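PDB 3KE6: protein Rv1364c/MT1410 from Mycobacterium tuberculosis, which is of unknown function but joins a PP2C-type phosphatase domain to an anti-sigma-factor kinase-like ATPase domain, and so probably helps to control sigma-factor activity. Local coordinates for residues E102-V107 / M122-L127; G132-C137 / D181-Y186; E307-H312 / K320-A325; R275-Q280 / H300-F305. All coordinates share one frame; numbering follows the deposited sequence.

Interaction 1: E102-V107 / M122-L127; sequences EALEAV and MCVGSL
No ring, amide or other flat group takes part where Leu104 of helix 100-110 meets Met122 and Val124 of strand 121-128, so there are no faces or edges to assign and the contact is one of aliphatic branches and a thioether. It belongs to the outer helix-on-sheet layer of the α/β/β/α sandwich that is the hallmark of PP2C-type phosphatases. Leu104 drops from the helix towards the strand. Its CG lies anti to the carbonyl carbon (chi1 -84°), and the single methyl CD2 does the touching, while CD1 takes another direction. Met122 and Val124, two residues apart on one side of the strand, both point at the helix, and the leucine slides past each of them in the opposite sense. The methionine chain bends at chi3 (94°), which sets its SD and its terminal methyl at the same distance from CD2. Helix 77-95 adds Leu90 against Met122, strand 64-71 adds Val66 against Val124, and Phe170 of a loop touches Leu104, so the interface is buried and apolar. Leu104 CD2 stands 3.9 Å from Met122 CE and 3.8 Å from Val124 CG2.

Interaction 2: G132-C137 / D181-Y186; sequences GEFQYC and DAILFY
Phe134 of strand 133-139 reaches across to Ile183 and Phe185 of strand 182-186, and these three side chains carry the contact without any hydrogen bond. The Phe134 ring stands out from its strand because CG is anti to the backbone N (chi1 -172°), which sends CE2 and CZ, on its far rim, to the other strand. Ile183 answers from the opposite direction as a fully extended chain: CG1 is anti to its backbone N and chi2 is also trans, so the tip of the longer branch does the touching, with CD1 3.2 Å from Phe134 CE2.

Phe185 approaches differently. Its CG lies anti to the carbonyl carbon (chi1 -79°), and this torsion carries the ring across to the other strand, with CE2 and CZ each 3.6 Å from Phe134 CZ. The two rings are nearly perpendicular, with planes at 89° and centroids 6.0 Å apart, yet they meet rim to rim and neither covers the other's face. Phe185 CZ lies in the plane of the Phe134 ring at its edge, and the Phe185 edge also has Phe134 CE2 and Ile183 CD1 in its own plane.

The contact fills the interior between the two facing sheets of the PP2C-like β-sandwich. Phe134 also touches Leu127 and Phe185 touches Cys123, both on strand 121-128, while Ile183 leans on Met254 of strand 249-256.

Interaction 3: E307-H312 / K320-A325; sequences ENAVEH and KGIVVA
Ile322 of strand 322-328 rests its CD1 methyl against Ala309 and Val310 of helix 292-312, and everything that passes directly between the two segments is of one kind, contact between apolar side chains. CD1 is 3.9 Å from Ala309 CB and 3.7 Å from Val310 CG2. Ala309 points at the strand and offers its only methyl, which Asp340 of strand 333-340 also touches. Val310, next along the helix, meets the isoleucine at about a right angle and touches it with one branch, CG2, which lies anti to the carbonyl carbon. Ile322 reaches that far because its CG1 is anti to its own carbonyl carbon (chi1 -54°) and the branch then continues extended through chi2 (-164°), so the longer arm stands clear of the strand towards the helix.

The backbone interactions run within each element or to third parties. In the helix, Glu311 N bonds to Glu307 O and His312 N to Asn308 O, both at 2.9 Å. On the strand side, Gly321 and Ile322 both face Leu267 in a classic β-bulge at the start of the strand.

This helix-on-sheet packing is that of the GHKL ATPase fold, and the sequence of 307-312 resembles the N box of that superfamily. With neither a hydrogen bond nor a charge pair across the interface, this small contact probably rests on apolar burial, with Val310 still partly exposed; no polar bond between these two segments sets their relative direction.

Interaction 4: R275-Q280 / H300-F305; sequences RTVRAQ and HAISEF. With SO4 (sulfate ion), chain C.
Val277 and Ile302 meet on the buried side of the pair of helices 273-288 and 292-312, while Arg278, partly exposed, reaches from the solvent side to the buried Ser303. In the close-packed part, Val277 CG1 lies 3.9 Å from Ile302 CG2, the two side chains crossing at about a right angle; beneath them, Leu267 touches Val277, and Val338 and Leu381 touch Ile302. Here two helices of the Bergerat-type GHKL ATPase fold lie together over its sheet.

Outward the contact becomes polar. The Arg278 chain starts with CG anti to the carbonyl carbon (chi1 -75°) and bends at chi3, so that it folds over Ser303, with CG 3.8 Å from Ser303 CB, and brings the guanidinium round by its edge. Its NH2 donates to Ser303 OG at 3.0 Å, fairly straight (160°) and almost in the guanidinium plane. One face of that group lies against Arg275 CA. On the NE side it holds a sulfate, probably from the crystallisation liquor: Arg278 NE makes a short but bent bond (2.7 Å, 138°) to sulfate O2, which sits at the guanidinium edge, and Arg282 NE bonds the same ion.

How the interactions relate
Along the chain the contacts come in series, and none nests in or crosses another. Interaction 1 joins helix 100-110 to strand 121-128, with 14 residues between its segments. The hairpin partner of that strand, 133-139, opens interaction 2, which closes on strand 182-186 after 43 intervening residues. The two touch, with Ser126 N and Gln135 O 2.8 Å apart, a probable hydrogen bond, and together tie outer helix, first sheet and second sheet of the phosphatase domain. In the ATPase domain, interaction 4 spans 19 residues, mostly helical, its two helices being joined by a short turn. Interaction 3 follows, with seven residues between its helical and strand segments; both use helix 292-312. The centres of interactions 1 and 3 lie about 46 Å apart.

Interaction 1: E102-V107 / M122-L127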
loop_
_atom_site.group_PDB
_atom_site.type_symbol
_atom_site.label_atom_id
_atom_site.label_comp_id
_atom_site.label_asym_id
_atom_site.label_seq_id
_atom_site.Cartn_x
_atom_site.Cartn_y
_atom_site.Cartn_z
ATOM N N GLU A 102 -20.529 3.820 -5.061
ATOM C CA GLU A 102 -21.088 2.734 -5.850
ATOM C C GLU A 102 -20.588 1.377 -5.350
ATOM O O GLU A 102 -21.341 0.411 -5.321
ATOM C CB GLU A 102 -20.742 2.911 -7.329
ATOM C CG GLU A 102 -21.402 4.134 -8.019
ATOM C CD GLU A 102 -20.652 4.578 -9.272
ATOM O OE1 GLU A 102 -19.461 4.224 -9.410
ATOM O OE2 GLU A 102 -21.244 5.283 -10.118
ATOM N N ALA A 103 -19.325 1.305 -4.942
ATOM C CA ALA A 103 -18.759 0.037 -4.472
ATOM C C ALA A 103 -19.425 -0.370 -3.160
ATOM O O ALA A 103 -19.900 -1.494 -3.007
ATOM C CB ALA A 103 -17.234 0.138 -4.309
ATOM N N LEU A 104 -19.458 0.555 -2.216
ATOM C CA LEU A 104 -20.080 0.287 -0.935
ATOM C C LEU A 104 -21.531 -0.169 -1.075
ATOM O O LEU A 104 -21.980 -1.055 -0.348
ATOM C CB LEU A 104 -20.016 1.524 -0.053
ATOM C CG LEU A 104 -18.729 1.729 0.741
ATOM C CD1 LEU A 104 -18.898 2.975 1.626
ATOM C CD2 LEU A 104 -18.375 0.491 1.580
ATOM N N GLU A 105 -22.253 0.439 -2.010
ATOM C CA GLU A 105 -23.655 0.104 -2.263
ATOM C C GLU A 105 -23.839 -1.272 -2.904
ATOM O O GLU A 105 -24.871 -1.928 -2.692
ATOM C CB GLU A 105 -24.306 1.172 -3.159
ATOM C CG GLU A 105 -24.530 2.521 -2.470
ATOM C CD GLU A 105 -25.152 3.565 -3.380
ATOM O OE1 GLU A 105 -25.100 3.403 -4.626
ATOM O OE2 GLU A 105 -25.705 4.547 -2.835
ATOM N N ALA A 106 -22.856 -1.693 -3.705
ATOM C CA ALA A 106 -22.878 -3.028 -4.308
ATOM C C ALA A 106 -22.742 -4.059 -3.196
ATOM O O ALA A 106 -23.416 -5.099 -3.208
ATOM C CB ALA A 106 -21.752 -3.189 -5.327
ATOM N N VAL A 107 -21.891 -3.736 -2.227
ATOM C CA VAL A 107 -21.581 -4.639 -1.142
ATOM C C VAL A 107 -22.766 -4.740 -0.221
ATOM O O VAL A 107 -23.123 -5.821 0.223
ATOM C CB VAL A 107 -20.365 -4.145 -0.342
ATOM C CG1 VAL A 107 -20.127 -5.028 0.869
ATOM C CG2 VAL A 107 -19.107 -4.077 -1.244
ATOM N N MET A 122 -17.363 -0.548 7.922
ATOM C CA MET A 122 -16.257 -0.278 7.016
ATOM C C MET A 122 -15.933 1.183 6.963
ATOM O O MET A 122 -16.787 2.036 7.114
ATOM C CB MET A 122 -16.598 -0.707 5.592
ATOM C CG MET A 122 -16.667 -2.196 5.390
ATOM S SD MET A 122 -17.651 -2.558 3.939
ATOM C CE MET A 122 -16.377 -2.692 2.690
ATOM N N CYS A 123 -14.673 1.454 6.702
ATOM C CA CYS A 123 -14.236 2.781 6.386
ATOM C C CYS A 123 -13.388 2.724 5.097
ATOM O O CYS A 123 -12.345 2.082 5.058
ATOM C CB CYS A 123 -13.470 3.322 7.577
ATOM S SG CYS A 123 -12.846 4.935 7.351
ATOM N N VAL A 124 -13.884 3.366 4.044
ATOM C CA VAL A 124 -13.244 3.371 2.743
ATOM C C VAL A 124 -12.880 4.789 2.331
ATOM O O VAL A 124 -13.679 5.700 2.490
ATOM C CB VAL A 124 -14.184 2.818 1.672
ATOM C CG1 VAL A 124 -13.468 2.760 0.311
ATOM C CG2 VAL A 124 -14.714 1.447 2.085
ATOM N N GLY A 125 -11.683 4.963 1.775
ATOM C CA GLY A 125 -11.245 6.259 1.268
ATOM C C GLY A 125 -10.484 6.189 -0.050
ATOM O O GLY A 125 -9.820 5.192 -0.360
ATOM N N SER A 126 -10.584 7.264 -0.830
ATOM C CA SER A 126 -9.933 7.341 -2.123
ATOM C C SER A 126 -9.125 8.626 -2.229
ATOM O O SER A 126 -9.670 9.715 -2.127
ATOM C CB SER A 126 -10.963 7.282 -3.241
ATOM O OG SER A 126 -10.345 6.898 -4.458
ATOM N N LEU A 127 -7.821 8.478 -2.448
ATOM C CA LEU A 127 -6.923 9.605 -2.595
ATOM C C LEU A 127 -6.737 9.923 -4.061
ATOM O O LEU A 127 -6.354 9.049 -4.821
ATOM C CB LEU A 127 -5.562 9.248 -2.001
ATOM C CG LEU A 127 -4.438 10.294 -2.104
ATOM C CD1 LEU A 127 -4.800 11.637 -1.378
ATOM C CD2 LEU A 127 -3.146 9.708 -1.574
#

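Interaction 2: G132-C137 / D181-Y186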
loop_
_atom_site.group_PDB
_atom_site.type_symbol
_atom_site.label_atom_id
_atom_site.label_comp_id
_atom_site.label_asym_id
_atom_site.label_seq_id
_atom_site.Cartn_x
_atom_site.Cartn_y
_atom_site.Cartn_z
ATOM N N GLY A 132 -4.795 15.905 -3.887
ATOM C CA GLY A 132 -4.791 15.652 -2.441
ATOM C C GLY A 132 -6.194 15.391 -1.907
ATOM O O GLY A 132 -6.387 15.116 -0.714
ATOM N N GLU A 133 -7.183 15.462 -2.794
ATOM C CA GLU A 133 -8.560 15.242 -2.415
ATOM C C GLU A 133 -8.709 13.807 -1.974
ATOM O O GLU A 133 -8.386 12.883 -2.733
ATOM C CB GLU A 133 -9.496 15.521 -3.588
ATOM C CG GLU A 133 -10.928 15.074 -3.336
ATOM C CD GLU A 133 -11.905 15.610 -4.354
ATOM O OE1 GLU A 133 -11.502 16.436 -5.199
ATOM O OE2 GLU A 133 -13.085 15.196 -4.293
ATOM N N PHE A 134 -9.202 13.638 -0.749
ATOM C CA PHE A 134 -9.403 12.330 -0.148
ATOM C C PHE A 134 -10.875 12.109 0.239
ATOM O O PHE A 134 -11.330 12.524 1.308
ATOM C CB PHE A 134 -8.520 12.182 1.079
ATOM C CG PHE A 134 -8.535 10.809 1.646
ATOM C CD1 PHE A 134 -7.788 9.805 1.055
ATOM C CD2 PHE A 134 -9.315 10.507 2.744
ATOM C CE1 PHE A 134 -7.811 8.519 1.564
ATOM C CE2 PHE A 134 -9.343 9.231 3.256
ATOM C CZ PHE A 134 -8.593 8.239 2.676
ATOM N N GLN A 135 -11.605 11.441 -0.646
ATOM C CA GLN A 135 -13.022 11.184 -0.473
ATOM C C GLN A 135 -13.213 9.922 0.348
ATOM O O GLN A 135 -12.703 8.876 -0.010
ATOM C CB GLN A 135 -13.671 11.023 -1.848
ATOM C CG GLN A 135 -15.100 10.518 -1.840
ATOM C CD GLN A 135 -15.808 10.785 -3.150
ATOM O OE1 GLN A 135 -15.484 11.748 -3.860
ATOM N NE2 GLN A 135 -16.797 9.948 -3.475
ATOM N N TYR A 136 -13.966 10.013 1.435
ATOM C CA TYR A 136 -14.078 8.906 2.367
ATOM C C TYR A 136 -15.495 8.704 2.899
ATOM O O TYR A 136 -16.303 9.634 2.924
ATOM C CB TYR A 136 -13.113 9.125 3.527
ATOM C CG TYR A 136 -13.538 10.221 4.466
ATOM C CD1 TYR A 136 -13.265 11.553 4.185
ATOM C CD2 TYR A 136 -14.211 9.926 5.641
ATOM C CE1 TYR A 136 -13.642 12.546 5.051
ATOM C CE2 TYR A 136 -14.590 10.911 6.511
ATOM C CZ TYR A 136 -14.313 12.224 6.222
ATOM O OH TYR A 136 -14.723 13.217 7.115
ATOM N N CYS A 137 -15.763 7.467 3.309
ATOM C CA CYS A 137 -17.027 7.049 3.885
ATOM C C CYS A 137 -16.752 6.232 5.149
ATOM O O CYS A 137 -15.869 5.364 5.156
ATOM C CB CYS A 137 -17.836 6.214 2.890
ATOM S SG CYS A 137 -19.522 5.816 3.476
ATOM N N ASP A 181 0.989 15.277 4.980
ATOM C CA ASP A 181 -0.189 14.974 5.769
ATOM C C ASP A 181 -0.411 13.460 5.731
ATOM O O ASP A 181 -0.348 12.863 4.679
ATOM C CB ASP A 181 -1.432 15.702 5.208
ATOM C CG ASP A 181 -1.576 17.141 5.703
ATOM O OD1 ASP A 181 -0.747 17.619 6.510
ATOM O OD2 ASP A 181 -2.561 17.797 5.286
ATOM N N ALA A 182 -0.692 12.862 6.886
ATOM C CA ALA A 182 -1.026 11.445 6.982
ATOM C C ALA A 182 -2.460 11.216 7.506
ATOM O O ALA A 182 -3.038 12.071 8.188
ATOM C CB ALA A 182 -0.018 10.747 7.868
ATOM N N ILE A 183 -3.015 10.052 7.182
ATOM C CA ILE A 183 -4.334 9.661 7.645
ATOM C C ILE A 183 -4.341 8.201 8.113
ATOM O O ILE A 183 -3.740 7.347 7.483
ATOM C CB ILE A 183 -5.373 9.851 6.535
ATOM C CG1 ILE A 183 -6.780 9.602 7.074
ATOM C CG2 ILE A 183 -5.109 8.915 5.386
ATOM C CD1 ILE A 183 -7.859 9.849 6.043
ATOM N N LEU A 184 -5.028 7.932 9.221
ATOM C CA LEU A 184 -4.974 6.626 9.882
ATOM C C LEU A 184 -6.347 5.944 9.986
ATOM O O LEU A 184 -7.186 6.312 10.789
ATOM C CB LEU A 184 -4.348 6.773 11.276
ATOM C CG LEU A 184 -2.830 7.024 11.371
ATOM C CD1 LEU A 184 -2.378 8.328 10.696
ATOM C CD2 LEU A 184 -2.370 7.030 12.817
ATOM N N PHE A 185 -6.557 4.946 9.150
ATOM C CA PHE A 185 -7.702 4.053 9.255
ATOM C C PHE A 185 -7.393 3.023 10.345
ATOM O O PHE A 185 -6.281 2.482 10.392
ATOM C CB PHE A 185 -7.925 3.323 7.910
ATOM C CG PHE A 185 -8.620 4.158 6.847
ATOM C CD1 PHE A 185 -9.654 3.621 6.091
ATOM C CD2 PHE A 185 -8.247 5.472 6.603
ATOM C CE1 PHE A 185 -10.304 4.384 5.120
ATOM C CE2 PHE A 185 -8.902 6.237 5.647
ATOM C CZ PHE A 185 -9.933 5.691 4.905
ATOM N N TYR A 186 -8.374 2.718 11.186
ATOM C CA TYR A 186 -8.188 1.763 12.292
ATOM C C TYR A 186 -9.518 1.075 12.636
ATOM O O TYR A 186 -10.586 1.558 12.257
ATOM C CB TYR A 186 -7.675 2.498 13.542
ATOM C CG TYR A 186 -8.652 3.541 13.944
ATOM C CD1 TYR A 186 -9.636 3.277 14.874
ATOM C CD2 TYR A 186 -8.664 4.762 13.307
ATOM C CE1 TYR A 186 -10.580 4.240 15.203
ATOM C CE2 TYR A 186 -9.589 5.732 13.629
ATOM C CZ TYR A 186 -10.548 5.463 14.575
ATOM O OH TYR A 186 -11.472 6.416 14.879
#

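Interaction 3: E307-H312 / K320-A325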
loop_
_atom_site.group_PDB
_atom_site.type_symbol
_atom_site.label_atom_id
_atom_site.label_comp_id
_atom_site.label_asym_id
_atom_site.label_seq_id
_atom_site.Cartn_x
_atom_site.Cartn_y
_atom_site.Cartn_z
ATOM N N GLU A 307 24.896 -5.416 -18.327
ATOM C CA GLU A 307 26.071 -6.273 -18.595
ATOM C C GLU A 307 25.949 -6.999 -19.950
ATOM O O GLU A 307 26.921 -7.060 -20.714
ATOM C CB GLU A 307 26.298 -7.304 -17.490
ATOM C CG GLU A 307 26.571 -6.736 -16.100
ATOM C CD GLU A 307 28.053 -6.518 -15.768
ATOM O OE1 GLU A 307 28.861 -6.254 -16.686
ATOM O OE2 GLU A 307 28.402 -6.585 -14.560
ATOM N N ASN A 308 24.762 -7.522 -20.245
ATOM C CA ASN A 308 24.510 -8.169 -21.517
ATOM C C ASN A 308 24.661 -7.198 -22.692
ATOM O O ASN A 308 25.175 -7.558 -23.746
ATOM C CB ASN A 308 23.099 -8.777 -21.538
ATOM C CG ASN A 308 22.967 -10.031 -20.647
ATOM O OD1 ASN A 308 23.950 -10.722 -20.358
ATOM N ND2 ASN A 308 21.739 -10.326 -20.230
ATOM N N ALA A 309 24.213 -5.969 -22.510
ATOM C CA ALA A 309 24.346 -4.942 -23.523
ATOM C C ALA A 309 25.816 -4.674 -23.810
ATOM O O ALA A 309 26.231 -4.593 -24.950
ATOM C CB ALA A 309 23.654 -3.662 -23.051
ATOM N N VAL A 310 26.607 -4.555 -22.756
ATOM C CA VAL A 310 28.028 -4.289 -22.906
ATOM C C VAL A 310 28.781 -5.433 -23.564
ATOM O O VAL A 310 29.575 -5.216 -24.474
ATOM C CB VAL A 310 28.668 -4.007 -21.556
ATOM C CG1 VAL A 310 30.180 -4.047 -21.686
ATOM C CG2 VAL A 310 28.183 -2.665 -21.045
ATOM N N GLU A 311 28.529 -6.654 -23.111
ATOM C CA GLU A 311 29.327 -7.784 -23.552
ATOM C C GLU A 311 28.848 -8.368 -24.870
ATOM O O GLU A 311 29.629 -8.999 -25.576
ATOM C CB GLU A 311 29.399 -8.861 -22.453
ATOM C CG GLU A 311 28.483 -10.090 -22.591
ATOM C CD GLU A 311 28.778 -11.116 -21.511
ATOM O OE1 GLU A 311 28.805 -10.716 -20.333
ATOM O OE2 GLU A 311 29.004 -12.311 -21.825
ATOM N N HIS A 312 27.581 -8.146 -25.218
ATOM C CA HIS A 312 26.976 -8.857 -26.347
ATOM C C HIS A 312 26.479 -8.064 -27.558
ATOM O O HIS A 312 26.061 -8.735 -28.498
ATOM C CB HIS A 312 25.752 -9.677 -25.856
ATOM C CG HIS A 312 26.069 -11.076 -25.429
ATOM N ND1 HIS A 312 26.558 -12.030 -26.299
ATOM C CD2 HIS A 312 25.921 -11.696 -24.232
ATOM C CE1 HIS A 312 26.729 -13.168 -25.648
ATOM N NE2 HIS A 312 26.344 -12.994 -24.393
ATOM N N LYS A 320 27.758 6.697 -24.960
ATOM C CA LYS A 320 26.305 6.857 -24.718
ATOM C C LYS A 320 25.462 5.739 -25.337
ATOM O O LYS A 320 24.338 5.964 -25.789
ATOM C CB LYS A 320 25.809 8.218 -25.239
ATOM C CG LYS A 320 26.614 9.407 -24.761
ATOM C CD LYS A 320 26.567 9.576 -23.248
ATOM C CE LYS A 320 27.498 10.706 -22.791
ATOM N NZ LYS A 320 26.846 12.054 -22.925
ATOM N N GLY A 321 26.014 4.536 -25.357
ATOM C CA GLY A 321 25.396 3.435 -26.050
ATOM C C GLY A 321 24.330 2.742 -25.239
ATOM O O GLY A 321 23.677 1.858 -25.748
ATOM N N ILE A 322 24.156 3.136 -23.979
ATOM C CA ILE A 322 23.193 2.501 -23.107
ATOM C C ILE A 322 22.230 3.497 -22.461
ATOM O O ILE A 322 22.661 4.489 -21.845
ATOM C CB ILE A 322 23.899 1.689 -22.031
ATOM C CG1 ILE A 322 24.871 0.696 -22.708
ATOM C CG2 ILE A 322 22.856 0.949 -21.168
ATOM C CD1 ILE A 322 25.360 -0.418 -21.827
ATOM N N VAL A 323 20.927 3.235 -22.599
ATOM C CA VAL A 323 19.926 4.111 -22.029
ATOM C C VAL A 323 19.096 3.329 -21.046
ATOM O O VAL A 323 18.583 2.259 -21.370
ATOM C CB VAL A 323 19.026 4.724 -23.113
ATOM C CG1 VAL A 323 18.149 5.813 -22.519
ATOM C CG2 VAL A 323 19.881 5.280 -24.268
ATOM N N VAL A 324 18.987 3.840 -19.828
ATOM C CA VAL A 324 18.213 3.162 -18.796
ATOM C C VAL A 324 17.181 4.122 -18.288
ATOM O O VAL A 324 17.456 5.294 -18.079
ATOM C CB VAL A 324 19.078 2.720 -17.590
ATOM C CG1 VAL A 324 18.218 1.969 -16.597
ATOM C CG2 VAL A 324 20.305 1.885 -18.017
ATOM N N ALA A 325 15.983 3.616 -18.100
ATOM C CA ALA A 325 14.850 4.419 -17.673
ATOM C C ALA A 325 14.076 3.558 -16.710
ATOM O O ALA A 325 13.975 2.347 -16.904
ATOM C CB ALA A 325 13.995 4.794 -18.864
#

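Interaction 4: R275-Q280 / H300-F305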
loop_
_atom_site.group_PDB
_atom_site.type_symbol
_atom_site.label_atom_id
_atom_site.label_comp_id
_atom_site.label_asym_id
_atom_site.label_seq_id
_atom_site.Cartn_x
_atom_site.Cartn_y
_atom_site.Cartn_z
ATOM N N ARG A 275 27.923 -1.230 -12.719
ATOM C CA ARG A 275 28.218 -0.811 -11.367
ATOM C C ARG A 275 27.643 0.574 -11.194
ATOM O O ARG A 275 27.080 0.899 -10.155
ATOM C CB ARG A 275 29.736 -0.845 -11.108
ATOM C CG ARG A 275 30.149 -0.365 -9.716
ATOM C CD ARG A 275 31.636 -0.345 -9.543
ATOM N NE ARG A 275 32.258 0.473 -10.571
ATOM C CZ ARG A 275 33.577 0.599 -10.768
ATOM N NH1 ARG A 275 34.015 1.379 -11.745
ATOM N NH2 ARG A 275 34.460 -0.025 -9.996
ATOM N N THR A 276 27.745 1.382 -12.234
ATOM C CA THR A 276 27.171 2.734 -12.205
ATOM C C THR A 276 25.661 2.698 -12.101
ATOM O O THR A 276 25.084 3.281 -11.199
ATOM C CB THR A 276 27.646 3.554 -13.398
ATOM O OG1 THR A 276 29.049 3.775 -13.260
ATOM C CG2 THR A 276 27.010 4.881 -13.407
ATOM N N VAL A 277 25.026 1.947 -12.984
ATOM C CA VAL A 277 23.572 1.785 -12.930
ATOM C C VAL A 277 23.065 1.227 -11.585
ATOM O O VAL A 277 22.229 1.861 -10.943
ATOM C CB VAL A 277 23.112 0.928 -14.067
ATOM C CG1 VAL A 277 21.621 0.614 -13.951
ATOM C CG2 VAL A 277 23.497 1.647 -15.382
ATOM N N ARG A 278 23.584 0.088 -11.139
ATOM C CA ARG A 278 23.259 -0.439 -9.799
ATOM C C ARG A 278 23.327 0.659 -8.727
ATOM O O ARG A 278 22.392 0.810 -7.951
ATOM C CB ARG A 278 24.200 -1.586 -9.392
ATOM C CG ARG A 278 23.921 -2.913 -10.088
ATOM C CD ARG A 278 24.617 -4.123 -9.411
ATOM N NE ARG A 278 26.022 -3.870 -9.185
ATOM C CZ ARG A 278 27.003 -4.224 -10.014
ATOM N NH1 ARG A 278 28.257 -3.931 -9.709
ATOM N NH2 ARG A 278 26.752 -4.862 -11.143
ATOM N N ALA A 279 24.420 1.414 -8.643
ATOM C CA ALA A 279 24.490 2.404 -7.537
ATOM C C ALA A 279 23.266 3.318 -7.592
ATOM O O ALA A 279 22.517 3.446 -6.625
ATOM C CB ALA A 279 25.752 3.198 -7.563
ATOM N N GLN A 280 23.036 3.912 -8.757
ATOM C CA GLN A 280 21.952 4.863 -8.927
ATOM C C GLN A 280 20.595 4.246 -8.775
ATOM O O GLN A 280 19.711 4.835 -8.188
ATOM C CB GLN A 280 22.055 5.506 -10.277
ATOM C CG GLN A 280 23.153 6.500 -10.360
ATOM C CD GLN A 280 23.055 7.314 -11.623
ATOM O OE1 GLN A 280 21.996 7.895 -11.913
ATOM N NE2 GLN A 280 24.147 7.368 -12.391
ATOM N N HIS A 300 19.017 -6.779 -9.789
ATOM C CA HIS A 300 19.567 -7.961 -10.462
ATOM C C HIS A 300 19.227 -7.912 -11.953
ATOM O O HIS A 300 20.115 -7.990 -12.804
ATOM C CB HIS A 300 19.000 -9.221 -9.809
ATOM C CG HIS A 300 19.640 -10.494 -10.248
ATOM N ND1 HIS A 300 19.539 -11.651 -9.508
ATOM C CD2 HIS A 300 20.320 -10.827 -11.373
ATOM C CE1 HIS A 300 20.147 -12.638 -10.146
ATOM N NE2 HIS A 300 20.635 -12.164 -11.279
ATOM N N ALA A 301 17.946 -7.731 -12.264
ATOM C CA ALA A 301 17.488 -7.769 -13.677
ATOM C C ALA A 301 18.205 -6.719 -14.502
ATOM O O ALA A 301 18.808 -7.014 -15.518
ATOM C CB ALA A 301 15.983 -7.570 -13.776
ATOM N N ILE A 302 18.168 -5.495 -14.032
ATOM C CA ILE A 302 18.671 -4.376 -14.814
ATOM C C ILE A 302 20.169 -4.444 -14.941
ATOM O O ILE A 302 20.699 -4.166 -16.021
ATOM C CB ILE A 302 18.196 -3.036 -14.216
ATOM C CG1 ILE A 302 16.659 -2.983 -14.323
ATOM C CG2 ILE A 302 18.826 -1.858 -14.909
ATOM C CD1 ILE A 302 16.091 -1.597 -14.211
ATOM N N SER A 303 20.851 -4.835 -13.867
ATOM C CA SER A 303 22.283 -5.018 -13.908
ATOM C C SER A 303 22.638 -6.018 -15.009
ATOM O O SER A 303 23.573 -5.819 -15.768
ATOM C CB SER A 303 22.775 -5.509 -12.545
ATOM O OG SER A 303 24.196 -5.642 -12.511
ATOM N N GLU A 304 21.864 -7.089 -15.127
ATOM C CA GLU A 304 22.180 -8.106 -16.117
ATOM C C GLU A 304 21.903 -7.601 -17.537
ATOM O O GLU A 304 22.669 -7.908 -18.474
ATOM C CB GLU A 304 21.476 -9.436 -15.811
ATOM C CG GLU A 304 22.211 -10.304 -14.760
ATOM C CD GLU A 304 23.654 -10.682 -15.153
ATOM O OE1 GLU A 304 23.831 -11.619 -15.976
ATOM O OE2 GLU A 304 24.622 -10.067 -14.622
ATOM N N PHE A 305 20.859 -6.791 -17.689
ATOM C CA PHE A 305 20.563 -6.181 -18.978
ATOM C C PHE A 305 21.708 -5.290 -19.413
ATOM O O PHE A 305 22.085 -5.286 -20.572
ATOM C CB PHE A 305 19.311 -5.311 -18.907
ATOM C CG PHE A 305 18.021 -6.067 -18.749
ATOM C CD1 PHE A 305 17.916 -7.398 -19.060
ATOM C CD2 PHE A 305 16.868 -5.385 -18.310
ATOM C CE1 PHE A 305 16.696 -8.059 -18.919
ATOM C CE2 PHE A 305 15.640 -6.037 -18.161
ATOM C CZ PHE A 305 15.553 -7.377 -18.467
HETATM S S SO4 C . 25.300 -4.077 -5.361
HETATM O O1 SO4 C . 24.570 -2.962 -4.851
HETATM O O2 SO4 C . 26.106 -3.646 -6.479
HETATM O O3 SO4 C . 26.152 -4.573 -4.312
HETATM O O4 SO4 C . 24.429 -5.122 -5.824
#